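Local coordinates for protein Bd0816 (Bdellovibrio bacteriovorus HD100, PDB 5CER) that probably acts as a serine-type D-Ala-D-Ala carboxypeptidase of the peptidase S13 family, removing the terminal D-alanine from cell-wall peptides, at residues Asn367-Ser370 / Gln371-Lys375; Ile334-Glu338 / Gly339-Phe343; Asp307-Gly310 / Gly311-Gly315; Asn266-Thr269 / Cys270-Ile274; Gly322-Asn325 / Lys326-Thr329. The protein carries 2 engineered substitutions. All coordinates share one frame; numbering follows the deposited sequence.

Contact 1: Asn367-Ser370 / Gln371-Lys375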
loop_
_atom_site.group_PDB
_atom_site.type_symbol
_atom_site.label_atom_id
_atom_site.label_comp_id
_atom_site.label_asym_id
_atom_site.label_seq_id
_atom_site.Cartn_x
_atom_site.Cartn_y
_atom_site.Cartn_z
ATOM N N ASN A 367 4.424 -6.154 -17.044
ATOM C CA ASN A 367 4.440 -6.557 -18.427
ATOM C C ASN A 367 3.438 -7.662 -18.716
ATOM O O ASN A 367 2.834 -7.687 -19.788
ATOM C CB ASN A 367 5.859 -6.941 -18.850
ATOM C CG ASN A 367 6.809 -5.749 -18.898
ATOM O OD1 ASN A 367 6.400 -4.552 -18.864
ATOM N ND2 ASN A 367 8.065 -6.052 -19.022
ATOM N N LYS A 368 3.204 -8.520 -17.733
ATOM C CA LYS A 368 2.207 -9.568 -17.872
ATOM C C LYS A 368 0.832 -8.978 -17.976
ATOM O O LYS A 368 0.081 -9.322 -18.861
ATOM C CB LYS A 368 2.271 -10.510 -16.694
ATOM C CG LYS A 368 2.127 -11.970 -17.069
ATOM C CD LYS A 368 2.569 -12.850 -15.904
ATOM C CE LYS A 368 3.422 -14.056 -16.252
ATOM N NZ LYS A 368 4.081 -14.109 -17.564
ATOM N N ILE A 369 0.527 -8.025 -17.103
ATOM C CA ILE A 369 -0.742 -7.270 -17.172
ATOM C C ILE A 369 -0.926 -6.549 -18.499
ATOM O O ILE A 369 -1.996 -6.636 -19.103
ATOM C CB ILE A 369 -0.872 -6.262 -15.996
ATOM C CG1 ILE A 369 -1.169 -7.014 -14.713
ATOM C CG2 ILE A 369 -1.958 -5.208 -16.238
ATOM C CD1 ILE A 369 -2.488 -7.764 -14.703
ATOM N N SER A 370 0.116 -5.865 -18.960
ATOM C CA SER A 370 0.074 -5.225 -20.275
ATOM C C SER A 370 -0.235 -6.216 -21.413
ATOM O O SER A 370 -1.000 -5.899 -22.315
ATOM C CB SER A 370 1.356 -4.463 -20.556
ATOM O OG SER A 370 1.563 -3.474 -19.560
ATOM N N GLN A 371 0.395 -7.383 -21.363
ATOM C CA GLN A 371 0.178 -8.414 -22.352
ATOM C C GLN A 371 -1.271 -8.883 -22.355
ATOM O O GLN A 371 -1.909 -8.964 -23.439
ATOM C CB GLN A 371 1.135 -9.570 -22.108
ATOM C CG GLN A 371 1.211 -10.577 -23.269
ATOM C CD GLN A 371 1.503 -9.934 -24.650
ATOM O OE1 GLN A 371 2.405 -9.103 -24.793
ATOM N NE2 GLN A 371 0.741 -10.347 -25.668
ATOM N N LEU A 372 -1.821 -9.126 -21.161
ATOM C CA LEU A 372 -3.224 -9.519 -21.051
ATOM C C LEU A 372 -4.121 -8.440 -21.625
ATOM O O LEU A 372 -5.069 -8.736 -22.366
ATOM C CB LEU A 372 -3.616 -9.700 -19.596
ATOM C CG LEU A 372 -3.071 -10.864 -18.782
ATOM C CD1 LEU A 372 -3.580 -10.879 -17.359
ATOM C CD2 LEU A 372 -3.368 -12.223 -19.436
ATOM N N ILE A 373 -3.807 -7.180 -21.337
ATOM C CA ILE A 373 -4.558 -6.063 -21.944
ATOM C C ILE A 373 -4.453 -6.061 -23.497
ATOM O O ILE A 373 -5.476 -5.940 -24.174
ATOM C CB ILE A 373 -4.172 -4.708 -21.313
ATOM C CG1 ILE A 373 -4.692 -4.690 -19.862
ATOM C CG2 ILE A 373 -4.742 -3.543 -22.095
ATOM C CD1 ILE A 373 -4.122 -3.544 -19.025
ATOM N N ASN A 374 -3.245 -6.196 -24.030
ATOM C CA ASN A 374 -3.032 -6.268 -25.453
ATOM C C ASN A 374 -3.919 -7.285 -26.136
ATOM O O ASN A 374 -4.537 -6.965 -27.153
ATOM C CB ASN A 374 -1.575 -6.601 -25.765
ATOM C CG ASN A 374 -0.613 -5.469 -25.415
ATOM O OD1 ASN A 374 -0.990 -4.283 -25.398
ATOM N ND2 ASN A 374 0.659 -5.814 -25.258
ATOM N N LYS A 375 -3.956 -8.491 -25.580
ATOM C CA LYS A 375 -4.734 -9.594 -26.116
ATOM C C LYS A 375 -6.239 -9.419 -25.974
ATOM O O LYS A 375 -7.000 -10.114 -26.622
ATOM C CB LYS A 375 -4.355 -10.895 -25.403
ATOM C CG LYS A 375 -2.972 -11.407 -25.701
ATOM C CD LYS A 375 -2.855 -11.853 -27.162
ATOM C CE LYS A 375 -1.722 -12.837 -27.382
ATOM N NZ LYS A 375 -1.950 -13.588 -28.653
#

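Contact 2: Ile334-Glu338 / Gly339-Phe343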
loop_
_atom_site.group_PDB
_atom_site.type_symbol
_atom_site.label_atom_id
_atom_site.label_comp_id
_atom_site.label_asym_id
_atom_site.label_seq_id
_atom_site.Cartn_x
_atom_site.Cartn_y
_atom_site.Cartn_z
ATOM N N ILE A 334 -8.849 -5.833 -14.843
ATOM C CA ILE A 334 -8.393 -4.950 -15.908
ATOM C C ILE A 334 -9.616 -4.627 -16.724
ATOM O O ILE A 334 -10.515 -5.491 -16.921
ATOM C CB ILE A 334 -7.299 -5.608 -16.769
ATOM C CG1 ILE A 334 -7.713 -6.984 -17.317
ATOM C CG2 ILE A 334 -5.991 -5.753 -15.958
ATOM C CD1 ILE A 334 -6.671 -7.605 -18.278
ATOM N N SER A 335 -9.669 -3.395 -17.205
ATOM C CA SER A 335 -10.771 -2.947 -18.033
ATOM C C SER A 335 -10.207 -2.780 -19.451
ATOM O O SER A 335 -9.329 -1.984 -19.644
ATOM C CB SER A 335 -11.314 -1.626 -17.507
ATOM O OG SER A 335 -12.102 -0.970 -18.482
ATOM N N THR A 336 -10.790 -3.497 -20.404
ATOM C CA THR A 336 -10.317 -3.581 -21.770
ATOM C C THR A 336 -11.481 -3.394 -22.709
ATOM O O THR A 336 -12.646 -3.453 -22.302
ATOM C CB THR A 336 -9.731 -4.976 -22.051
ATOM O OG1 THR A 336 -10.782 -5.946 -22.216
ATOM C CG2 THR A 336 -8.820 -5.427 -20.917
ATOM N N LYS A 337 -11.178 -3.224 -23.990
ATOM C CA LYS A 337 -12.231 -3.101 -25.001
ATOM C C LYS A 337 -13.115 -4.348 -25.146
ATOM O O LYS A 337 -14.156 -4.266 -25.771
ATOM C CB LYS A 337 -11.639 -2.651 -26.352
ATOM C CG LYS A 337 -11.074 -1.243 -26.289
ATOM C CD LYS A 337 -10.752 -0.667 -27.658
ATOM C CE LYS A 337 -10.013 0.675 -27.590
ATOM N NZ LYS A 337 -8.565 0.496 -27.207
ATOM N N GLU A 338 -12.683 -5.505 -24.642
ATOM C CA GLU A 338 -13.518 -6.712 -24.607
ATOM C C GLU A 338 -14.200 -6.929 -23.247
ATOM O O GLU A 338 -14.694 -8.026 -22.990
ATOM C CB GLU A 338 -12.694 -7.932 -24.952
ATOM C CG GLU A 338 -12.216 -7.939 -26.390
ATOM C CD GLU A 338 -11.271 -9.076 -26.681
ATOM O OE1 GLU A 338 -11.223 -10.037 -25.873
ATOM O OE2 GLU A 338 -10.564 -9.018 -27.705
ATOM N N GLY A 339 -14.190 -5.917 -22.376
ATOM C CA GLY A 339 -14.829 -5.992 -21.071
ATOM C C GLY A 339 -13.816 -6.004 -19.959
ATOM O O GLY A 339 -12.596 -5.860 -20.194
ATOM N N GLU A 340 -14.331 -6.206 -18.751
ATOM C CA GLU A 340 -13.517 -6.327 -17.545
ATOM C C GLU A 340 -13.167 -7.774 -17.240
ATOM O O GLU A 340 -13.934 -8.685 -17.546
ATOM C CB GLU A 340 -14.207 -5.699 -16.376
ATOM C CG GLU A 340 -14.513 -4.225 -16.577
ATOM C CD GLU A 340 -15.133 -3.598 -15.326
ATOM O OE1 GLU A 340 -16.250 -4.009 -14.947
ATOM O OE2 GLU A 340 -14.504 -2.703 -14.698
ATOM N N PHE A 341 -11.966 -8.003 -16.731
ATOM C CA PHE A 341 -11.463 -9.378 -16.473
ATOM C C PHE A 341 -10.821 -9.392 -15.084
ATOM O O PHE A 341 -9.957 -8.553 -14.813
ATOM C CB PHE A 341 -10.401 -9.814 -17.528
ATOM C CG PHE A 341 -10.968 -10.037 -18.915
ATOM C CD1 PHE A 341 -11.253 -8.958 -19.736
ATOM C CD2 PHE A 341 -11.226 -11.326 -19.386
ATOM C CE1 PHE A 341 -11.802 -9.164 -20.997
ATOM C CE2 PHE A 341 -11.750 -11.546 -20.639
ATOM C CZ PHE A 341 -12.027 -10.458 -21.457
ATOM N N TYR A 342 -11.227 -10.346 -14.248
ATOM C CA TYR A 342 -10.549 -10.623 -13.002
ATOM C C TYR A 342 -9.207 -11.326 -13.313
ATOM O O TYR A 342 -9.093 -11.999 -14.331
ATOM C CB TYR A 342 -11.367 -11.533 -12.134
ATOM C CG TYR A 342 -12.721 -11.004 -11.809
ATOM C CD1 TYR A 342 -12.857 -9.831 -11.031
ATOM C CD2 TYR A 342 -13.861 -11.637 -12.244
ATOM C CE1 TYR A 342 -14.067 -9.321 -10.707
ATOM C CE2 TYR A 342 -15.108 -11.129 -11.921
ATOM C CZ TYR A 342 -15.197 -9.971 -11.167
ATOM O OH TYR A 342 -16.427 -9.442 -10.819
ATOM N N PHE A 343 -8.185 -11.077 -12.482
ATOM C CA PHE A 343 -6.919 -11.740 -12.604
ATOM C C PHE A 343 -6.293 -11.894 -11.238
ATOM O O PHE A 343 -6.542 -11.099 -10.317
ATOM C CB PHE A 343 -5.955 -10.967 -13.499
ATOM C CG PHE A 343 -5.436 -9.681 -12.862
ATOM C CD1 PHE A 343 -4.334 -9.692 -12.021
ATOM C CD2 PHE A 343 -6.078 -8.461 -13.094
ATOM C CE1 PHE A 343 -3.929 -8.541 -11.373
ATOM C CE2 PHE A 343 -5.631 -7.306 -12.478
ATOM C CZ PHE A 343 -4.563 -7.344 -11.609
#

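Contact 3: Asp307-Gly310 / Gly311-Gly315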
loop_
_atom_site.group_PDB
_atom_site.type_symbol
_atom_site.label_atom_id
_atom_site.label_comp_id
_atom_site.label_asym_id
_atom_site.label_seq_id
_atom_site.Cartn_x
_atom_site.Cartn_y
_atom_site.Cartn_z
ATOM N N ASP A 307 0.125 3.897 -7.601
ATOM C CA ASP A 307 0.307 5.212 -8.152
ATOM C C ASP A 307 1.172 5.229 -9.430
ATOM O O ASP A 307 0.904 5.980 -10.349
ATOM C CB ASP A 307 0.946 6.104 -7.048
ATOM C CG ASP A 307 1.160 7.579 -7.482
ATOM O OD1 ASP A 307 0.448 8.084 -8.429
ATOM O OD2 ASP A 307 2.060 8.217 -6.843
ATOM N N ASN A 308 2.228 4.419 -9.467
ATOM C CA ASN A 308 3.209 4.408 -10.571
ATOM C C ASN A 308 3.272 3.075 -11.303
ATOM O O ASN A 308 4.323 2.652 -11.788
ATOM C CB ASN A 308 4.564 4.769 -9.986
ATOM C CG ASN A 308 4.554 6.129 -9.354
ATOM O OD1 ASN A 308 4.107 7.077 -9.950
ATOM N ND2 ASN A 308 4.977 6.210 -8.115
ATOM N N PHE A 309 2.121 2.423 -11.389
ATOM C CA PHE A 309 1.958 1.210 -12.166
ATOM C C PHE A 309 1.696 1.702 -13.592
ATOM O O PHE A 309 0.563 1.805 -14.029
ATOM C CB PHE A 309 0.761 0.421 -11.634
ATOM C CG PHE A 309 0.760 -0.993 -12.033
ATOM C CD1 PHE A 309 0.430 -1.372 -13.323
ATOM C CD2 PHE A 309 1.078 -1.984 -11.092
ATOM C CE1 PHE A 309 0.420 -2.725 -13.678
ATOM C CE2 PHE A 309 1.074 -3.319 -11.446
ATOM C CZ PHE A 309 0.739 -3.694 -12.744
ATOM N N GLY A 310 2.733 2.050 -14.322
ATOM C CA GLY A 310 2.536 2.575 -15.677
ATOM C C GLY A 310 2.172 1.489 -16.660
ATOM O O GLY A 310 1.899 0.331 -16.292
ATOM N N GLY A 311 2.317 1.833 -17.923
ATOM C CA GLY A 311 1.929 0.949 -19.017
ATOM C C GLY A 311 0.490 1.207 -19.377
ATOM O O GLY A 311 -0.140 2.117 -18.854
ATOM N N ASN A 312 -0.055 0.323 -20.207
ATOM C CA ASN A 312 -1.448 0.415 -20.621
ATOM C C ASN A 312 -2.480 0.064 -19.514
ATOM O O ASN A 312 -3.676 0.202 -19.728
ATOM C CB ASN A 312 -1.680 -0.375 -21.927
ATOM C CG ASN A 312 -1.349 -1.828 -21.780
ATOM O OD1 ASN A 312 -1.338 -2.367 -20.667
ATOM N ND2 ASN A 312 -1.037 -2.477 -22.898
ATOM N N ALA A 313 -2.018 -0.326 -18.341
ATOM C CA ALA A 313 -2.882 -0.480 -17.184
ATOM C C ALA A 313 -3.291 0.851 -16.557
ATOM O O ALA A 313 -4.247 0.877 -15.798
ATOM C CB ALA A 313 -2.194 -1.329 -16.115
ATOM N N ALA A 314 -2.589 1.947 -16.862
ATOM C CA ALA A 314 -2.866 3.237 -16.189
ATOM C C ALA A 314 -4.305 3.702 -16.402
ATOM O O ALA A 314 -4.797 3.734 -17.543
ATOM C CB ALA A 314 -1.924 4.306 -16.659
ATOM N N GLY A 315 -5.031 3.915 -15.304
ATOM C CA GLY A 315 -6.440 4.270 -15.389
ATOM C C GLY A 315 -7.398 3.162 -15.833
ATOM O O GLY A 315 -8.594 3.407 -15.978
HETATM O O HOH W 1 0.422 -1.757 -17.926
#

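Contact 4: Asn266-Thr269 / Cys270-Ile274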
loop_
_atom_site.group_PDB
_atom_site.type_symbol
_atom_site.label_atom_id
_atom_site.label_comp_id
_atom_site.label_asym_id
_atom_site.label_seq_id
_atom_site.Cartn_x
_atom_site.Cartn_y
_atom_site.Cartn_z
ATOM N N ASN A 266 0.196 -16.515 4.797
ATOM C CA ASN A 266 -1.124 -16.863 4.297
ATOM C C ASN A 266 -0.938 -17.431 2.912
ATOM O O ASN A 266 -0.178 -16.863 2.085
ATOM C CB ASN A 266 -2.041 -15.642 4.204
ATOM C CG ASN A 266 -2.441 -15.074 5.550
ATOM O OD1 ASN A 266 -2.253 -15.691 6.626
ATOM N ND2 ASN A 266 -3.004 -13.874 5.519
ATOM N N GLU A 267 -1.624 -18.530 2.641
ATOM C CA GLU A 267 -1.565 -19.200 1.323
ATOM C C GLU A 267 -2.957 -19.479 0.792
ATOM O O GLU A 267 -3.873 -19.815 1.558
ATOM C CB GLU A 267 -0.932 -20.551 1.449
ATOM C CG GLU A 267 0.544 -20.554 1.747
ATOM C CD GLU A 267 1.113 -21.969 1.773
ATOM O OE1 GLU A 267 0.371 -22.960 2.052
ATOM O OE2 GLU A 267 2.320 -22.070 1.502
ATOM N N ALA A 268 -3.125 -19.319 -0.503
ATOM C CA ALA A 268 -4.317 -19.828 -1.140
ATOM C C ALA A 268 -4.009 -20.175 -2.594
ATOM O O ALA A 268 -2.968 -19.793 -3.117
ATOM C CB ALA A 268 -5.466 -18.830 -1.042
ATOM N N THR A 269 -4.928 -20.881 -3.229
ATOM C CA THR A 269 -4.817 -21.173 -4.657
ATOM C C THR A 269 -5.278 -19.999 -5.488
ATOM O O THR A 269 -6.020 -19.127 -5.020
ATOM C CB THR A 269 -5.713 -22.322 -5.073
ATOM O OG1 THR A 269 -7.081 -21.898 -5.026
ATOM C CG2 THR A 269 -5.479 -23.525 -4.168
ATOM N N CYS A 270 -4.788 -19.956 -6.706
ATOM C CA CYS A 270 -5.051 -18.849 -7.581
ATOM C C CYS A 270 -6.547 -18.785 -7.902
ATOM O O CYS A 270 -7.111 -17.713 -8.060
ATOM C CB CYS A 270 -4.184 -18.980 -8.844
ATOM S SG CYS A 270 -3.895 -17.435 -9.719
ATOM N N GLU A 271 -7.158 -19.957 -8.040
ATOM C CA GLU A 271 -8.606 -20.105 -8.176
ATOM C C GLU A 271 -9.350 -19.387 -7.052
ATOM O O GLU A 271 -10.357 -18.723 -7.273
ATOM C CB GLU A 271 -8.983 -21.606 -8.190
ATOM C CG GLU A 271 -10.461 -21.900 -8.013
ATOM C CD GLU A 271 -10.826 -23.331 -8.272
ATOM O OE1 GLU A 271 -9.992 -24.211 -7.962
ATOM O OE2 GLU A 271 -11.915 -23.603 -8.874
ATOM N N THR A 272 -8.872 -19.586 -5.839
ATOM C CA THR A 272 -9.508 -18.998 -4.657
ATOM C C THR A 272 -9.526 -17.446 -4.730
ATOM O O THR A 272 -10.499 -16.811 -4.313
ATOM C CB THR A 272 -8.805 -19.458 -3.349
ATOM O OG1 THR A 272 -8.833 -20.879 -3.244
ATOM C CG2 THR A 272 -9.493 -18.863 -2.130
ATOM N N MET A 273 -8.463 -16.867 -5.276
ATOM C CA MET A 273 -8.364 -15.404 -5.450
ATOM C C MET A 273 -9.332 -14.891 -6.490
ATOM O O MET A 273 -9.921 -13.843 -6.287
ATOM C CB MET A 273 -6.951 -14.967 -5.836
ATOM C CG MET A 273 -5.935 -15.184 -4.743
ATOM S SD MET A 273 -6.262 -14.293 -3.197
ATOM C CE MET A 273 -6.740 -12.638 -3.773
ATOM N N ILE A 274 -9.541 -15.651 -7.564
ATOM C CA ILE A 274 -10.568 -15.334 -8.571
ATOM C C ILE A 274 -11.977 -15.404 -7.940
ATOM O O ILE A 274 -12.793 -14.511 -8.184
ATOM C CB ILE A 274 -10.507 -16.260 -9.796
ATOM C CG1 ILE A 274 -9.169 -16.106 -10.519
ATOM C CG2 ILE A 274 -11.632 -15.949 -10.772
ATOM C CD1 ILE A 274 -8.816 -14.686 -10.938
HETATM O O HOH W 2 -8.730 -24.634 -5.444
#

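Contact 5: Gly322-Asn325 / Lys326-Thr329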
loop_
_atom_site.group_PDB
_atom_site.type_symbol
_atom_site.label_atom_id
_atom_site.label_comp_id
_atom_site.label_asym_id
_atom_site.label_seq_id
_atom_site.Cartn_x
_atom_site.Cartn_y
_atom_site.Cartn_z
ATOM N N GLY A 322 1.091 -7.128 -3.559
ATOM C CA GLY A 322 1.636 -7.860 -2.427
ATOM C C GLY A 322 3.123 -8.057 -2.537
ATOM O O GLY A 322 3.657 -8.324 -3.634
ATOM N N THR A 323 3.786 -7.959 -1.380
ATOM C CA THR A 323 5.229 -8.070 -1.293
ATOM C C THR A 323 5.662 -8.736 0.012
ATOM O O THR A 323 5.362 -8.213 1.098
ATOM C CB THR A 323 5.845 -6.682 -1.294
ATOM O OG1 THR A 323 5.421 -5.968 -2.452
ATOM C CG2 THR A 323 7.393 -6.783 -1.288
ATOM N N VAL A 324 6.279 -9.908 -0.079
ATOM C CA VAL A 324 6.997 -10.524 1.065
ATOM C C VAL A 324 8.312 -11.045 0.492
ATOM O O VAL A 324 8.514 -10.953 -0.704
ATOM C CB VAL A 324 6.224 -11.636 1.818
ATOM C CG1 VAL A 324 4.969 -11.055 2.474
ATOM C CG2 VAL A 324 5.831 -12.739 0.887
ATOM N N ASN A 325 9.205 -11.537 1.371
ATOM C CA ASN A 325 10.521 -11.966 0.929
ATOM C C ASN A 325 10.463 -13.069 -0.141
ATOM O O ASN A 325 11.275 -13.048 -1.062
ATOM C CB ASN A 325 11.364 -12.407 2.100
ATOM C CG ASN A 325 11.880 -11.246 2.926
ATOM O OD1 ASN A 325 11.793 -10.086 2.537
ATOM N ND2 ASN A 325 12.408 -11.557 4.093
ATOM N N LYS A 326 9.469 -13.964 -0.026
ATOM C CA LYS A 326 9.304 -15.080 -0.948
ATOM C C LYS A 326 8.276 -14.879 -2.076
ATOM O O LYS A 326 8.063 -15.801 -2.885
ATOM C CB LYS A 326 8.977 -16.374 -0.188
ATOM C CG LYS A 326 10.036 -16.796 0.775
ATOM C CD LYS A 326 11.373 -16.956 0.092
ATOM C CE LYS A 326 12.389 -17.585 0.996
ATOM N NZ LYS A 326 13.737 -17.611 0.371
ATOM N N ALA A 327 7.623 -13.721 -2.137
ATOM C CA ALA A 327 6.584 -13.531 -3.152
ATOM C C ALA A 327 6.336 -12.085 -3.559
ATOM O O ALA A 327 6.476 -11.158 -2.759
ATOM C CB ALA A 327 5.274 -14.198 -2.683
ATOM N N LYS A 328 5.912 -11.950 -4.817
ATOM C CA LYS A 328 5.426 -10.725 -5.374
ATOM C C LYS A 328 4.132 -11.045 -6.065
ATOM O O LYS A 328 4.098 -11.902 -6.967
ATOM C CB LYS A 328 6.426 -10.172 -6.358
ATOM C CG LYS A 328 6.216 -8.678 -6.668
ATOM C CD LYS A 328 6.769 -7.842 -5.533
ATOM C CE LYS A 328 6.575 -6.374 -5.771
ATOM N NZ LYS A 328 5.173 -6.010 -5.433
ATOM N N THR A 329 3.053 -10.366 -5.671
ATOM C CA THR A 329 1.720 -10.775 -6.107
ATOM C C THR A 329 0.862 -9.565 -6.536
ATOM O O THR A 329 1.119 -8.423 -6.139
ATOM C CB THR A 329 0.961 -11.539 -4.999
ATOM O OG1 THR A 329 0.706 -10.663 -3.919
ATOM C CG2 THR A 329 1.718 -12.764 -4.479
#

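Contact 1: Asn367-Ser370 / Gln371-Lys375
Ser370 O takes the N-H of Asn374, one helical turn on, with N to O at 2.8 Å and a nearly straight N-H...O angle of 166°. The side-chain amide of Asn374 folds back over the same carbonyl: CG is anti to its own carbonyl carbon (chi1 -69°), which leaves it 3.2 Å from Ser370 O. The amide does not bond to that oxygen; ND2 is instead spent on a backbone group of the chain of another protein. The same i to i+4 backbone pattern links Gln371 N to Asn367 O, Leu372 N to Lys368 O and Ile373 N to Ile369 O. On the inward side Ile369 meets two later residues through different branches. Its CG2 lies 3.9 Å from Ile373 CD1, the two side chains crossing at a slant, while its CD1 comes 4.2 Å from Leu372 CD1. Ile373, extended at chi2, runs back along the turn and brings CG1 to 3.4 Å from Ile369 O. This oily stripe of helix 356-375 lies on the sheet, with Ile334 and Phe343 under it and, beside the sheet, Ala313 and Asn312 of a loop. The polar stripe faces elsewhere. Ser370 OG bonds to Lys366 O and to a backbone group of that other protein, and Gln371 NE2 likewise reaches its backbone. Lys368 runs instead over strand 3-11, its NZ in a salt bridge with Glu22. The chemistry thus divides the helix end: branched aliphatic groups seal it to its own domain, and hydroxyl and amide groups give it a hydrogen-bonding surface for the partner protein.

Contact 2: Ile334-Glu338 / Gly339-Phe343
Ile334 lies over the CB of Phe341, its CG1 branch 3.9 Å from that atom, and sends CG2 across to the ring of Phe343, 3.8 Å from CE2. With CG1 wedged between backbone N and carbonyl carbon (chi1 53°), the two branches part, one to each aromatic residue, and the Ile334 and Phe343 side chains stand roughly at right angles. Beneath them Ile334 and Phe341 form an antiparallel hydrogen-bonded pair, N to O 2.9 Å in both directions. Next along, Ser335 faces Glu340 as a non-hydrogen-bonded pair, and then a type I turn from Thr336 to Gly339 reverses the chain. Thr336 OG1 does two jobs there. It donates to Gly339 O at 2.7 Å, in the carbonyl plane and on a lone pair, and it accepts from Glu338 N at 3.1 Å, an ST turn. Gly339 O is therefore gripped twice, since Thr336 N also reaches it, from above the carbonyl plane. The same hydroxyl lies at the edge of the Phe341 ring, 3.6 Å from CE1; that ring also makes a cation-pi contact with Arg376. The hairpin joins strands 327-336 and 339-348 in the large antiparallel sheet, where Ile334 and Phe343 pack on helix 356-375 and on Met317 of strand 317-324, while Tyr342 faces helix 270-286.

Contact 3: Asp307-Gly310 / Gly311-Gly315
The ring of Phe309 packs against the methyl of Ala313 within a glycine-rich loop that strings two turns together: an inverse gamma turn centred on Phe309, and a type I beta turn from Gly311 to Ala314. The packed part is small and apolar. Ala313 CB sits 3.8 Å from both Phe309 CD1 and CE1, approaching the ring obliquely. Phe309 has CG anti to its own backbone N (chi1 -161°), which swings the ring forward along the chain to this methyl. Helix 356-375 continues the packing: Ala313 touches Ile369 and Ile373, and Lys366 lies against the Phe309 ring as a cation-pi partner. Between the glycines and the turn the contact is looser, and water replaces direct bonding. The gamma turn itself is held weakly, with Gly310 N 3.1 Å from Asn308 O. The beta turn is closed by Ala314 N to Gly311 O at 3.2 Å. Gly311, at phi 90° and psi -169°, takes a backbone shape in which a CB would be jammed against the preceding carbonyl. On this side the loop also meets the chain of another protein: Gly310 N bonds to a polar side chain there, and Asn312 makes backbone bonds to it. A single water spans the two halves of the loop, donating to Gly310 O at 3.0 Å and accepting from Ala313 N at 2.9 Å.

Contact 4: Asn266-Thr269 / Cys270-Ile274
At the N-cap of helix 270-286, Thr269 turns its hydroxyl to the first turn and meets Thr272, OG1 to OG1 2.7 Å, a hydrogen bond in which either could donate. Thr269 OG1 is tucked between backbone N and carbonyl carbon (chi1 71°), whereas Thr272 OG1 is anti to its carbonyl carbon (chi1 -58°); the two side chains cross nearly at right angles. The Thr269 hydroxyl also lies 3.0 Å from Thr272 N. A water 3.2 Å from Thr269 OG1 donates to Glu271 OE1 at 2.8 Å, linking the capping hydroxyl to the Glu271 carboxylate, two residues on. The backbone start is looser, as Met273 N reaches Thr269 O in a weak bond of 3.3 Å. This junction carries the chain from the short strand 267-268, middle of a three-stranded antiparallel sheet, straight into a helix that packs on the large sheet: Cys270 touches Ser6 and Cys8 of strand 3-11 and Ala344 and Leu346 of strand 339-348. Beside the hydroxyl pair, the methyl of Ala268 faces Thr272, with CB to CB 4.1 Å and CG2 slightly farther. Ile247 of the neighbouring strand touches both side chains.

Contact 5: Gly322-Asn325 / Lys326-Thr329
Lys328 leaves its strand with CG anti to the backbone N and then bends twice, at chi2 (78°) and chi4 (79°), so that NZ curls back over the hairpin to Thr323. There it donates to Thr323 OG1 at 3.0 Å and, weakly, to Gly322 O at 3.3 Å. Thr323 presents its hydroxyl by setting OG1 anti to its carbonyl carbon (chi1 -56°), and the two side chains lie side by side, pointing the same way. On the opposite face Thr329 OG1 packs 3.3 Å from Gly322 CA, against the side of the strand where the glycine has no side chain; that hydroxyl is bonded to Leu31 O. Gly322 and Thr329 form an antiparallel hydrogen-bonded pair, N to O 2.9 Å each way. At the other end a type I turn from Val324 to Ala327 closes the hairpin, with Val324 CG2 against Ala327 CB at 3.9 Å. The turn is tied down by Lys326 NZ, which forms salt bridges with Asp350 and Asp352. The arrangement is a beta hairpin closed by a type I turn, between strands 317-324 and 327-336, and Gly322 ends the Lys-Thr-Gly motif characteristic of the active-site strand in penicillin-binding proteins.

Contacts 1, 2 and 3 form one cluster. Ile369 CD1 packs on Phe343 CE1 at 3.7 Å to join contacts 1 and 2, and Ile373 CD1 lies 3.8 Å from Ala313 CA to join contacts 1 and 3. Contacts 2 and 5 are the two ends of strand 327-336, with centres about 24 Å apart. Contact 4 touches contact 2 from the other side of the sheet, Ile274 CD1 to Phe343 C 3.8 Å, while Ile369 of contact 1 packs on the Phe343 ring. Contact 5, bearing the Lys-Thr-Gly glycine, probably borders the active site. The centres of contacts 1 and 3 lie about 21 and 20 Å from that of contact 5, and both meet the chain of another protein instead.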